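Local atomic coordinates of arylamine n-acetyltransferase NAT (Mycobacterium tuberculosis, PDB entry 4BGF), a protein that catalyses the transfer of an acetyl group from acetyl-coenzyme A to the amino group of arylamines. Residues E152-E157 / L165-R170; E72-M77 / L125-F130; R94-L99 / L176-T181; T214-W219 / V228-G233. All blocks are in the same frame, centred on the assembly; numbering follows the deposited sequence.

Overall arrangement
Contacts 1 and 3 lie in one antiparallel sheet, their centres about 12 Å apart; strands 162-168 and 173-179 are neighbours in it, and Leu176 CD1 packs 3.6 Å from Tyr154 CE2. Contact 2 joins helix 70-83 to the end of strand 124-126 of the same sheet, its centre about 5 Å from that of the chain. It holds Asp127, which, with Cys70 and His110, forms what is probably the catalytic triad of this family; Tyr177 of contact 3 borders it, with OH 3.1 Å from Asp127 OD2. Contact 4 belongs to a second antiparallel sheet and meets contact 1 through a salt bridge, Arg218 NH2 to Glu152 OE1, 2.8 Å. It does not touch contacts 2 and 3.

Contact 1: E152-E157 / L165-R170; sequences EPYRLE and LQAMVR
Arg155 and Gln166 face each other as a hydrogen-bonded antiparallel pair, and both their backbones and their side chains are joined. In the backbone, Gln166 N donates to Arg155 O (2.7 Å) and Arg155 N returns a bond to Gln166 O (2.9 Å). Two residues along each strand, Met168 N closes on Pro153 O at 3.0 Å, a bond that uses the carbonyl of a residue without an N-H of its own.

The polar side chains run alongside each other on one face. Arg155 leaves the backbone extended and then bends about CG-CD (chi3 82°), which turns the edge of its guanidinium to the amide. NE and NH2 both donate to Gln166 OE1, NH2 at 2.8 Å, and the two flat groups are nearly coplanar. Gln166 suits this place because its NE2 can still bond to Thr175 OG1. Glu157 OE2 lies above the guanidinium plane, so that pairing is one of charge alone.

Apolar contacts fill the face carrying Tyr154, Leu156, Leu165 and Ala167. The methyl of Ala167 sits over the Tyr154 ring, CB 3.6 Å from its centroid, a CH-pi contact that a small residue permits. Leu165 CD2 meets the ring edge at Tyr154 CD2 (4.0 Å), while the phenol OH bonds to Gln133 O.

Antiparallel strands 154-159 and 162-168, consecutive in the chain and joined by a short turn, form a beta hairpin at the border of the seven-stranded sheet.

Contact 2: E72-M77 / L125-F130; sequences EHNGLM and LVDVGF
Asn74, on helix 70-83, joins the helix to an Asx turn at Asp127, just beyond strand 124-126. From its CB the side chain sets off with CG beside the backbone N (chi1 -79°), a course that carries the amide carbon to 3.6 Å from Asp127 OD1. The amide then divides its work. OD1 accepts from Val128 N at 3.0 Å, in the carbonyl plane and on a lone pair, while ND2 donates almost straight to Asp127 OD1 at 2.7 Å. Asparagine suits the place because one flat group offers both acceptor and donor; ND2 also bonds to Thr111 O.

Apolar packing lies alongside, where Met77 CB meets Val128 CG2 at 3.9 Å. The carbonyl oxygen of Val128 sits over one face of the His73 ring, whose NE2 bonds to Pro37 O. Asp127 OD2 is bonded to His110 NE2, consistent with a catalytic triad completed by Cys70. Asp127 OD1 also takes Gly129 N at 3.0 Å, from the face of the carboxylate opposite to Asn74 ND2.

Contact 3: R94-L99 / L176-T181; sequences RVVWKL and LYEFTT
Trp97 lays one face of its indole over Leu176, whose CD2 stands 3.7 Å from the centroid of the five-membered ring and 9° off its normal. The two side chains run alongside each other, with the methyl centred over the ring in a CH-pi contact; a branched leucine can hold CD2 there while CD1 serves a neighbour, Tyr154. The opposite face of the indole carries Lys98 CE, so the flat ring lies between an aliphatic methyl and the carbon chain of a lysine.

Further back, the backbones form an antiparallel bridge at the border between strands 87-95 and 173-179 of the large sheet: Arg94 N donates to Glu178 O at 2.9 Å, and Glu178 N to Arg94 O at 3.0 Å. The pairing frays beyond it. Val96 N reaches Leu176 O by a weak bond only (3.2 Å), and a type II turn from Val96 to Leu99, closed by Leu99 N to Val96 O, leads the chain off.

Glu178 takes the position between its backbone N and carbonyl carbon (chi1 57°), which swings its carboxylate across Val96 so that OE2 comes to 3.1 Å from CG1. Although Arg94 sits opposite, its NE remains 5.1 Å from Glu178 OE2, and its NH1 bonds to Pro106 O instead. On the other face of the sheet Tyr177 packs CB against Arg94 O (3.3 Å), and its ring meets those of His110 and Phe130, the latter edge-to-face.

Contact 4: T214-W219 / V228-G233; sequences TDDARW and VHRAGG
Trp219 and Val228 run alongside each other, so that the valine spreads both methyls beneath the indole. CG2 stands over the six-membered ring, 3.3 Å from its centroid in a close CH-pi contact, and CG1 reaches Ala217 CB at 3.5 Å, closer than usual carbon-carbon contact, against the short alanine side chain. A beta-branched residue suits this place because both methyls meet the indole and CG1 also touches Ala217.

Arg230 stretches out straight as far as NE beside Asp216 and turns its guanidinium 46° against the carboxylate; NH1 meets Asp216 OD1 at 3.2 Å as a salt bridge. Ala217 CB lies over one face of the same guanidinium.

Between the side chains, Arg218 and His229 pair backbone to backbone: Arg218 N to His229 O at 2.8 Å, His229 N to Arg218 O at 2.9 Å. This is the hairpin of strands 217-222 and 225-230. A water bridges Asp216 O and Ala231 N. The salt bridge lies between exposed residues, so solvent would probably weaken it, while the indole-valine packing stays apolar.

Contact 1: E152-E157 / L165-R170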
loop_
_atom_site.group_PDB
_atom_site.type_symbol
_atom_site.label_atom_id
_atom_site.label_comp_id
_atom_site.label_asym_id
_atom_site.label_seq_id
_atom_site.Cartn_x
_atom_site.Cartn_y
_atom_site.Cartn_z
ATOM N N GLU A 152 5.167 -1.083 14.785
ATOM C CA GLU A 152 5.401 -2.394 15.377
ATOM C C GLU A 152 6.628 -2.990 14.727
ATOM O O GLU A 152 7.006 -2.568 13.650
ATOM C CB GLU A 152 4.191 -3.301 15.117
ATOM C CG GLU A 152 2.842 -2.658 15.493
ATOM C CD GLU A 152 2.173 -1.985 14.323
ATOM O OE1 GLU A 152 2.872 -1.714 13.333
ATOM O OE2 GLU A 152 0.957 -1.721 14.401
ATOM N N PRO A 153 7.277 -3.972 15.388
ATOM C CA PRO A 153 8.392 -4.632 14.697
ATOM C C PRO A 153 7.927 -5.752 13.764
ATOM O O PRO A 153 6.905 -6.418 13.995
ATOM C CB PRO A 153 9.201 -5.240 15.852
ATOM C CG PRO A 153 8.713 -4.573 17.063
ATOM C CD PRO A 153 7.284 -4.331 16.808
ATOM N N TYR A 154 8.706 -5.952 12.705
ATOM C CA TYR A 154 8.407 -6.933 11.679
ATOM C C TYR A 154 9.499 -7.976 11.618
ATOM O O TYR A 154 10.581 -7.814 12.182
ATOM C CB TYR A 154 8.241 -6.258 10.307
ATOM C CG TYR A 154 6.892 -5.594 10.111
ATOM C CD1 TYR A 154 6.458 -4.620 10.984
ATOM C CD2 TYR A 154 6.060 -5.939 9.056
ATOM C CE1 TYR A 154 5.254 -4.010 10.824
ATOM C CE2 TYR A 154 4.845 -5.335 8.891
ATOM C CZ TYR A 154 4.451 -4.371 9.777
ATOM O OH TYR A 154 3.253 -3.749 9.645
ATOM N N ARG A 155 9.177 -9.054 10.934
ATOM C CA ARG A 155 10.071 -10.172 10.812
ATOM C C ARG A 155 9.777 -10.938 9.508
ATOM O O ARG A 155 8.629 -10.995 9.070
ATOM C CB ARG A 155 9.885 -11.063 12.036
ATOM C CG ARG A 155 10.606 -12.362 11.998
ATOM C CD ARG A 155 10.451 -13.125 13.291
ATOM N NE ARG A 155 9.188 -13.859 13.364
ATOM C CZ ARG A 155 8.843 -14.684 14.352
ATOM N NH1 ARG A 155 9.644 -14.893 15.376
ATOM N NH2 ARG A 155 7.687 -15.304 14.316
ATOM N N LEU A 156 10.829 -11.491 8.893
ATOM C CA LEU A 156 10.729 -12.406 7.749
ATOM C C LEU A 156 11.109 -13.795 8.217
ATOM O O LEU A 156 12.019 -13.939 9.023
ATOM C CB LEU A 156 11.701 -12.004 6.650
ATOM C CG LEU A 156 11.325 -10.785 5.809
ATOM C CD1 LEU A 156 12.528 -9.929 5.504
ATOM C CD2 LEU A 156 10.666 -11.203 4.549
ATOM N N GLU A 157 10.428 -14.814 7.715
ATOM C CA GLU A 157 10.732 -16.189 8.089
ATOM C C GLU A 157 10.810 -16.981 6.809
ATOM O O GLU A 157 10.258 -16.588 5.794
ATOM C CB GLU A 157 9.691 -16.758 9.061
ATOM C CG GLU A 157 9.660 -16.044 10.456
ATOM C CD GLU A 157 10.744 -16.481 11.444
ATOM O OE1 GLU A 157 11.884 -16.710 11.011
ATOM O OE2 GLU A 157 10.468 -16.563 12.667
ATOM N N LEU A 165 6.366 -12.503 5.342
ATOM C CA LEU A 165 6.463 -11.280 6.104
ATOM C C LEU A 165 5.480 -11.284 7.273
ATOM O O LEU A 165 4.289 -11.418 7.057
ATOM C CB LEU A 165 6.208 -10.057 5.219
ATOM C CG LEU A 165 6.462 -8.791 6.035
ATOM C CD1 LEU A 165 7.918 -8.418 5.963
ATOM C CD2 LEU A 165 5.638 -7.701 5.542
ATOM N N GLN A 166 6.013 -11.078 8.482
ATOM C CA GLN A 166 5.254 -11.040 9.740
ATOM C C GLN A 166 5.311 -9.691 10.435
ATOM O O GLN A 166 6.331 -9.027 10.403
ATOM C CB GLN A 166 5.752 -12.130 10.697
ATOM C CG GLN A 166 5.328 -13.513 10.233
ATOM C CD GLN A 166 5.738 -14.643 11.128
ATOM O OE1 GLN A 166 6.774 -14.591 11.778
ATOM N NE2 GLN A 166 4.931 -15.698 11.144
ATOM N N ALA A 167 4.190 -9.297 11.035
ATOM C CA ALA A 167 4.104 -8.126 11.920
ATOM C C ALA A 167 3.696 -8.519 13.339
ATOM O O ALA A 167 2.847 -9.394 13.524
ATOM C CB ALA A 167 3.117 -7.143 11.392
ATOM N N MET A 168 4.298 -7.858 14.328
ATOM C CA MET A 168 3.970 -8.066 15.729
ATOM C C MET A 168 2.771 -7.198 16.060
ATOM O O MET A 168 2.918 -6.013 16.288
ATOM C CB MET A 168 5.169 -7.671 16.583
ATOM C CG MET A 168 4.951 -7.700 18.081
ATOM S SD MET A 168 4.214 -9.225 18.655
ATOM C CE MET A 168 5.504 -10.429 18.414
ATOM N N VAL A 169 1.581 -7.786 16.045
ATOM C CA VAL A 169 0.339 -7.070 16.318
ATOM C C VAL A 169 -0.361 -7.737 17.491
ATOM O O VAL A 169 -0.878 -8.843 17.356
ATOM C CB VAL A 169 -0.636 -7.114 15.106
ATOM C CG1 VAL A 169 -1.806 -6.172 15.324
ATOM C CG2 VAL A 169 0.068 -6.761 13.816
ATOM N N ARG A 170 -0.356 -7.058 18.637
ATOM C CA ARG A 170 -1.015 -7.517 19.868
ATOM C C ARG A 170 -0.324 -8.702 20.518
ATOM O O ARG A 170 -0.975 -9.664 20.924
ATOM C CB ARG A 170 -2.488 -7.894 19.648
ATOM C CG ARG A 170 -3.364 -6.805 19.085
ATOM C CD ARG A 170 -4.823 -7.244 19.063
ATOM N NE ARG A 170 -5.690 -6.259 18.408
ATOM C CZ ARG A 170 -6.285 -6.409 17.219
ATOM N NH1 ARG A 170 -6.141 -7.519 16.503
ATOM N NH2 ARG A 170 -7.042 -5.430 16.741
#

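Contact 2: E72-M77 / L125-F130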
loop_
_atom_site.group_PDB
_atom_site.type_symbol
_atom_site.label_atom_id
_atom_site.label_comp_id
_atom_site.label_asym_id
_atom_site.label_seq_id
_atom_site.Cartn_x
_atom_site.Cartn_y
_atom_site.Cartn_z
ATOM N N GLU A 72 -0.303 0.391 -7.725
ATOM C CA GLU A 72 -0.199 1.815 -7.933
ATOM C C GLU A 72 0.780 2.452 -6.941
ATOM O O GLU A 72 1.573 3.329 -7.302
ATOM C CB GLU A 72 -1.594 2.444 -7.819
ATOM C CG GLU A 72 -2.620 1.844 -8.798
ATOM C CD GLU A 72 -4.043 2.364 -8.594
ATOM O OE1 GLU A 72 -4.731 1.871 -7.689
ATOM O OE2 GLU A 72 -4.464 3.276 -9.329
ATOM N N HIS A 73 0.711 2.005 -5.692
ATOM C CA HIS A 73 1.549 2.527 -4.650
ATOM C C HIS A 73 2.939 2.054 -4.943
ATOM O O HIS A 73 3.829 2.857 -5.096
ATOM C CB HIS A 73 1.101 2.056 -3.265
ATOM C CG HIS A 73 0.103 2.959 -2.579
ATOM N ND1 HIS A 73 0.446 4.167 -2.011
ATOM C CD2 HIS A 73 -1.216 2.800 -2.324
ATOM C CE1 HIS A 73 -0.616 4.726 -1.463
ATOM N NE2 HIS A 73 -1.640 3.913 -1.626
ATOM N N ASN A 74 3.118 0.743 -5.046
ATOM C CA ASN A 74 4.453 0.194 -5.150
ATOM C C ASN A 74 5.026 0.322 -6.545
ATOM O O ASN A 74 6.232 0.225 -6.723
ATOM C CB ASN A 74 4.494 -1.252 -4.678
ATOM C CG ASN A 74 4.519 -1.366 -3.191
ATOM O OD1 ASN A 74 4.987 -0.472 -2.492
ATOM N ND2 ASN A 74 4.035 -2.469 -2.698
ATOM N N GLY A 75 4.138 0.548 -7.510
ATOM C CA GLY A 75 4.468 1.086 -8.828
ATOM C C GLY A 75 5.088 2.474 -8.734
ATOM O O GLY A 75 6.180 2.695 -9.255
ATOM N N LEU A 76 4.423 3.401 -8.050
ATOM C CA LEU A 76 4.912 4.783 -7.999
ATOM C C LEU A 76 6.163 4.905 -7.151
ATOM O O LEU A 76 7.080 5.605 -7.510
ATOM C CB LEU A 76 3.848 5.773 -7.481
ATOM C CG LEU A 76 4.272 7.255 -7.437
ATOM C CD1 LEU A 76 4.618 7.825 -8.835
ATOM C CD2 LEU A 76 3.181 8.076 -6.753
ATOM N N MET A 77 6.192 4.249 -6.009
ATOM C CA MET A 77 7.393 4.224 -5.220
ATOM C C MET A 77 8.591 3.651 -6.027
ATOM O O MET A 77 9.666 4.251 -6.045
ATOM C CB MET A 77 7.130 3.423 -3.951
ATOM C CG MET A 77 8.310 3.325 -3.020
ATOM S SD MET A 77 9.095 4.925 -2.555
ATOM C CE MET A 77 7.918 5.727 -1.435
ATOM N N LEU A 125 13.605 -4.832 1.712
ATOM C CA LEU A 125 12.221 -4.861 1.334
ATOM C C LEU A 125 11.541 -3.505 1.569
ATOM O O LEU A 125 11.708 -2.896 2.616
ATOM C CB LEU A 125 11.543 -5.950 2.136
ATOM C CG LEU A 125 10.072 -6.312 1.903
ATOM C CD1 LEU A 125 9.833 -7.632 2.583
ATOM C CD2 LEU A 125 9.040 -5.285 2.407
ATOM N N VAL A 126 10.768 -3.057 0.579
ATOM C CA VAL A 126 9.977 -1.839 0.661
ATOM C C VAL A 126 8.537 -2.157 0.216
ATOM O O VAL A 126 8.314 -2.792 -0.815
ATOM C CB VAL A 126 10.632 -0.689 -0.170
ATOM C CG1 VAL A 126 9.796 0.601 -0.128
ATOM C CG2 VAL A 126 12.044 -0.437 0.304
ATOM N N ASP A 127 7.557 -1.758 1.020
ATOM C CA ASP A 127 6.142 -2.013 0.706
ATOM C C ASP A 127 5.225 -0.927 1.277
ATOM O O ASP A 127 4.911 -0.955 2.460
ATOM C CB ASP A 127 5.698 -3.387 1.239
ATOM C CG ASP A 127 4.363 -3.815 0.689
ATOM O OD1 ASP A 127 3.766 -3.027 -0.052
ATOM O OD2 ASP A 127 3.909 -4.924 0.993
ATOM N N VAL A 128 4.795 0.010 0.435
ATOM C CA VAL A 128 3.892 1.086 0.843
ATOM C C VAL A 128 2.484 0.818 0.301
ATOM O O VAL A 128 1.680 1.736 0.204
ATOM C CB VAL A 128 4.400 2.516 0.401
ATOM C CG1 VAL A 128 5.731 2.824 1.039
ATOM C CG2 VAL A 128 4.536 2.664 -1.132
ATOM N N GLY A 129 2.192 -0.439 -0.030
ATOM C CA GLY A 129 0.976 -0.767 -0.740
ATOM C C GLY A 129 0.131 -1.856 -0.136
ATOM O O GLY A 129 -0.812 -2.305 -0.764
ATOM N N PHE A 130 0.470 -2.296 1.070
ATOM C CA PHE A 130 -0.285 -3.328 1.729
ATOM C C PHE A 130 -1.531 -2.786 2.501
ATOM O O PHE A 130 -2.385 -3.558 2.917
ATOM C CB PHE A 130 0.638 -4.168 2.620
ATOM C CG PHE A 130 -0.024 -5.375 3.184
ATOM C CD1 PHE A 130 -0.367 -6.437 2.370
ATOM C CD2 PHE A 130 -0.333 -5.442 4.525
ATOM C CE1 PHE A 130 -1.009 -7.540 2.875
ATOM C CE2 PHE A 130 -0.966 -6.539 5.051
ATOM C CZ PHE A 130 -1.310 -7.603 4.220
#

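Contact 3: R94-L99 / L176-T181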
loop_
_atom_site.group_PDB
_atom_site.type_symbol
_atom_site.label_atom_id
_atom_site.label_comp_id
_atom_site.label_asym_id
_atom_site.label_seq_id
_atom_site.Cartn_x
_atom_site.Cartn_y
_atom_site.Cartn_z
ATOM N N ARG A 94 1.311 -13.410 -2.283
ATOM C CA ARG A 94 -0.032 -13.871 -1.991
ATOM C C ARG A 94 -0.347 -13.491 -0.564
ATOM O O ARG A 94 0.393 -13.825 0.350
ATOM C CB ARG A 94 -0.184 -15.389 -2.141
ATOM C CG ARG A 94 0.368 -15.983 -3.411
ATOM C CD ARG A 94 0.198 -17.460 -3.355
ATOM N NE ARG A 94 0.899 -18.125 -4.435
ATOM C CZ ARG A 94 0.446 -18.274 -5.677
ATOM N NH1 ARG A 94 -0.736 -17.805 -6.053
ATOM N NH2 ARG A 94 1.220 -18.883 -6.555
ATOM N N VAL A 95 -1.480 -12.825 -0.383
ATOM C CA VAL A 95 -1.889 -12.332 0.919
ATOM C C VAL A 95 -2.609 -13.441 1.681
ATOM O O VAL A 95 -3.677 -13.886 1.271
ATOM C CB VAL A 95 -2.811 -11.103 0.763
ATOM C CG1 VAL A 95 -3.226 -10.562 2.108
ATOM C CG2 VAL A 95 -2.113 -10.033 -0.025
ATOM N N VAL A 96 -2.001 -13.889 2.781
ATOM C CA VAL A 96 -2.603 -14.911 3.624
ATOM C C VAL A 96 -3.063 -14.395 5.009
ATOM O O VAL A 96 -3.426 -15.200 5.872
ATOM C CB VAL A 96 -1.649 -16.115 3.804
ATOM C CG1 VAL A 96 -1.402 -16.818 2.474
ATOM C CG2 VAL A 96 -0.360 -15.671 4.428
ATOM N N TRP A 97 -3.087 -13.073 5.191
ATOM C CA TRP A 97 -3.421 -12.485 6.478
ATOM C C TRP A 97 -4.761 -12.935 6.994
ATOM O O TRP A 97 -5.738 -12.934 6.249
ATOM C CB TRP A 97 -3.484 -10.985 6.398
ATOM C CG TRP A 97 -3.323 -10.313 7.741
ATOM C CD1 TRP A 97 -3.010 -10.902 8.937
ATOM C CD2 TRP A 97 -3.482 -8.919 8.014
ATOM N NE1 TRP A 97 -2.967 -9.954 9.939
ATOM C CE2 TRP A 97 -3.252 -8.730 9.399
ATOM C CE3 TRP A 97 -3.805 -7.815 7.223
ATOM C CZ2 TRP A 97 -3.320 -7.481 10.002
ATOM C CZ3 TRP A 97 -3.880 -6.580 7.821
ATOM C CH2 TRP A 97 -3.635 -6.419 9.198
ATOM N N LYS A 98 -4.786 -13.310 8.274
ATOM C CA LYS A 98 -5.997 -13.721 8.955
ATOM C C LYS A 98 -6.496 -15.067 8.444
ATOM O O LYS A 98 -7.678 -15.354 8.560
ATOM C CB LYS A 98 -7.075 -12.638 8.834
ATOM C CG LYS A 98 -6.604 -11.311 9.400
ATOM C CD LYS A 98 -7.419 -10.124 8.940
ATOM C CE LYS A 98 -6.697 -8.840 9.278
ATOM N NZ LYS A 98 -7.605 -7.671 9.358
ATOM N N LEU A 99 -5.599 -15.887 7.890
ATOM C CA LEU A 99 -5.908 -17.296 7.622
ATOM C C LEU A 99 -7.116 -17.334 6.653
ATOM O O LEU A 99 -7.145 -16.471 5.773
ATOM C CB LEU A 99 -6.177 -18.006 8.940
ATOM C CG LEU A 99 -5.268 -17.890 10.161
ATOM C CD1 LEU A 99 -6.097 -17.698 11.425
ATOM C CD2 LEU A 99 -4.396 -19.163 10.278
ATOM N N LEU A 176 1.388 -11.682 7.181
ATOM C CA LEU A 176 0.716 -10.782 6.255
ATOM C C LEU A 176 0.599 -11.394 4.864
ATOM O O LEU A 176 -0.497 -11.528 4.323
ATOM C CB LEU A 176 1.457 -9.457 6.222
ATOM C CG LEU A 176 1.661 -8.915 7.636
ATOM C CD1 LEU A 176 2.446 -7.632 7.573
ATOM C CD2 LEU A 176 0.332 -8.693 8.374
ATOM N N TYR A 177 1.742 -11.790 4.324
ATOM C CA TYR A 177 1.804 -12.367 3.003
ATOM C C TYR A 177 3.044 -13.211 2.784
ATOM O O TYR A 177 3.983 -13.194 3.580
ATOM C CB TYR A 177 1.721 -11.271 1.949
ATOM C CG TYR A 177 2.779 -10.185 2.035
ATOM C CD1 TYR A 177 4.095 -10.429 1.690
ATOM C CD2 TYR A 177 2.441 -8.917 2.416
ATOM C CE1 TYR A 177 5.029 -9.459 1.750
ATOM C CE2 TYR A 177 3.374 -7.936 2.475
ATOM C CZ TYR A 177 4.664 -8.212 2.132
ATOM O OH TYR A 177 5.591 -7.204 2.177
ATOM N N GLU A 178 3.023 -13.966 1.697
ATOM C CA GLU A 178 4.129 -14.830 1.323
ATOM C C GLU A 178 4.600 -14.490 -0.108
ATOM O O GLU A 178 3.793 -14.168 -0.974
ATOM C CB GLU A 178 3.714 -16.303 1.454
ATOM C CG GLU A 178 2.495 -16.680 0.636
ATOM C CD GLU A 178 1.859 -17.980 1.080
ATOM O OE1 GLU A 178 2.501 -18.722 1.849
ATOM O OE2 GLU A 178 0.719 -18.259 0.654
ATOM N N PHE A 179 5.915 -14.542 -0.330
ATOM C CA PHE A 179 6.502 -14.131 -1.602
ATOM C C PHE A 179 7.798 -14.859 -1.924
ATOM O O PHE A 179 8.413 -15.470 -1.052
ATOM C CB PHE A 179 6.746 -12.625 -1.615
ATOM C CG PHE A 179 7.798 -12.165 -0.639
ATOM C CD1 PHE A 179 7.515 -12.080 0.716
ATOM C CD2 PHE A 179 9.069 -11.810 -1.077
ATOM C CE1 PHE A 179 8.462 -11.658 1.610
ATOM C CE2 PHE A 179 10.028 -11.384 -0.167
ATOM C CZ PHE A 179 9.716 -11.300 1.171
ATOM N N THR A 180 8.188 -14.804 -3.196
ATOM C CA THR A 180 9.534 -15.193 -3.606
ATOM C C THR A 180 10.233 -13.971 -4.132
ATOM O O THR A 180 9.592 -12.988 -4.454
ATOM C CB THR A 180 9.554 -16.271 -4.705
ATOM O OG1 THR A 180 9.097 -15.717 -5.939
ATOM C CG2 THR A 180 8.678 -17.454 -4.322
ATOM N N THR A 181 11.552 -14.042 -4.236
ATOM C CA THR A 181 12.338 -12.911 -4.745
ATOM C C THR A 181 12.618 -13.033 -6.226
ATOM O O THR A 181 13.668 -12.624 -6.717
ATOM C CB THR A 181 13.674 -12.786 -4.030
ATOM O OG1 THR A 181 14.296 -14.072 -3.977
ATOM C CG2 THR A 181 13.453 -12.220 -2.656
#

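Contact 4: T214-W219 / V228-G233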
loop_
_atom_site.group_PDB
_atom_site.type_symbol
_atom_site.label_atom_id
_atom_site.label_comp_id
_atom_site.label_asym_id
_atom_site.label_seq_id
_atom_site.Cartn_x
_atom_site.Cartn_y
_atom_site.Cartn_z
ATOM N N THR A 214 -0.201 7.199 10.253
ATOM C CA THR A 214 0.283 8.409 10.894
ATOM C C THR A 214 1.359 8.034 11.881
ATOM O O THR A 214 1.590 6.858 12.130
ATOM C CB THR A 214 -0.828 9.153 11.648
ATOM O OG1 THR A 214 -1.179 8.421 12.818
ATOM C CG2 THR A 214 -2.031 9.341 10.781
ATOM N N ASP A 215 2.013 9.051 12.441
ATOM C CA ASP A 215 3.022 8.851 13.466
ATOM C C ASP A 215 2.615 7.766 14.466
ATOM O O ASP A 215 3.316 6.761 14.633
ATOM C CB ASP A 215 3.308 10.174 14.200
ATOM C CG ASP A 215 2.039 10.917 14.649
ATOM O OD1 ASP A 215 0.949 10.728 14.073
ATOM O OD2 ASP A 215 2.147 11.719 15.599
ATOM N N ASP A 216 1.453 7.965 15.088
ATOM C CA ASP A 216 1.017 7.161 16.228
ATOM C C ASP A 216 -0.174 6.243 15.936
ATOM O O ASP A 216 -0.711 5.635 16.852
ATOM C CB ASP A 216 0.685 8.062 17.432
ATOM C CG ASP A 216 -0.326 9.131 17.108
ATOM O OD1 ASP A 216 -1.337 8.836 16.447
ATOM O OD2 ASP A 216 -0.113 10.283 17.537
ATOM N N ALA A 217 -0.583 6.127 14.680
ATOM C CA ALA A 217 -1.770 5.337 14.370
ATOM C C ALA A 217 -1.824 4.754 12.945
ATOM O O ALA A 217 -1.247 5.301 12.009
ATOM C CB ALA A 217 -3.033 6.166 14.659
ATOM N N ARG A 218 -2.531 3.633 12.806
ATOM C CA ARG A 218 -2.873 3.073 11.500
ATOM C C ARG A 218 -4.385 3.193 11.286
ATOM O O ARG A 218 -5.146 2.506 11.963
ATOM C CB ARG A 218 -2.443 1.611 11.419
ATOM C CG ARG A 218 -0.954 1.437 11.491
ATOM C CD ARG A 218 -0.586 0.004 11.747
ATOM N NE ARG A 218 0.854 -0.277 11.703
ATOM C CZ ARG A 218 1.581 -0.429 10.593
ATOM N NH1 ARG A 218 1.037 -0.282 9.402
ATOM N NH2 ARG A 218 2.861 -0.709 10.679
ATOM N N TRP A 219 -4.816 4.050 10.351
ATOM C CA TRP A 219 -6.242 4.193 9.981
ATOM C C TRP A 219 -6.726 3.258 8.878
ATOM O O TRP A 219 -6.125 3.177 7.816
ATOM C CB TRP A 219 -6.539 5.606 9.518
ATOM C CG TRP A 219 -6.317 6.627 10.566
ATOM C CD1 TRP A 219 -5.127 7.050 11.055
ATOM C CD2 TRP A 219 -7.318 7.383 11.231
ATOM N NE1 TRP A 219 -5.318 8.020 11.980
ATOM C CE2 TRP A 219 -6.662 8.241 12.118
ATOM C CE3 TRP A 219 -8.711 7.412 11.164
ATOM C CZ2 TRP A 219 -7.344 9.120 12.931
ATOM C CZ3 TRP A 219 -9.383 8.262 11.959
ATOM C CH2 TRP A 219 -8.711 9.114 12.840
ATOM N N VAL A 228 -9.084 3.006 13.903
ATOM C CA VAL A 228 -7.766 3.552 14.158
ATOM C C VAL A 228 -7.068 2.663 15.155
ATOM O O VAL A 228 -7.511 2.539 16.311
ATOM C CB VAL A 228 -7.821 4.964 14.734
ATOM C CG1 VAL A 228 -6.475 5.650 14.581
ATOM C CG2 VAL A 228 -8.847 5.745 14.008
ATOM N N HIS A 229 -5.966 2.061 14.703
ATOM C CA HIS A 229 -5.135 1.205 15.524
ATOM C C HIS A 229 -4.039 2.074 16.098
ATOM O O HIS A 229 -3.264 2.651 15.351
ATOM C CB HIS A 229 -4.509 0.072 14.703
ATOM C CG HIS A 229 -5.492 -0.892 14.088
ATOM N ND1 HIS A 229 -6.576 -0.500 13.327
ATOM C CD2 HIS A 229 -5.510 -2.246 14.083
ATOM C CE1 HIS A 229 -7.233 -1.569 12.908
ATOM N NE2 HIS A 229 -6.602 -2.642 13.348
ATOM N N ARG A 230 -4.023 2.198 17.426
ATOM C CA ARG A 230 -3.009 2.941 18.166
ATOM C C ARG A 230 -2.415 2.004 19.191
ATOM O O ARG A 230 -2.779 0.829 19.249
ATOM C CB ARG A 230 -3.625 4.092 18.941
ATOM C CG ARG A 230 -4.531 4.950 18.171
ATOM C CD ARG A 230 -5.190 5.925 19.091
ATOM N NE ARG A 230 -5.925 6.964 18.380
ATOM C CZ ARG A 230 -5.361 8.050 17.868
ATOM N NH1 ARG A 230 -4.050 8.235 17.956
ATOM N NH2 ARG A 230 -6.114 8.945 17.252
ATOM N N ALA A 231 -1.557 2.560 20.043
ATOM C CA ALA A 231 -0.875 1.815 21.095
ATOM C C ALA A 231 -1.877 1.253 22.085
ATOM O O ALA A 231 -1.799 0.087 22.457
ATOM C CB ALA A 231 0.106 2.716 21.809
ATOM N N GLY A 232 -2.831 2.085 22.496
ATOM C CA GLY A 232 -3.886 1.674 23.413
ATOM C C GLY A 232 -5.016 0.866 22.792
ATOM O O GLY A 232 -6.107 0.788 23.346
ATOM N N GLY A 233 -4.759 0.269 21.638
ATOM C CA GLY A 233 -5.731 -0.580 20.995
ATOM C C GLY A 233 -6.479 0.184 19.941
ATOM O O GLY A 233 -6.043 1.243 19.522
HETATM O O HOH W 1 -0.316 4.867 19.459
#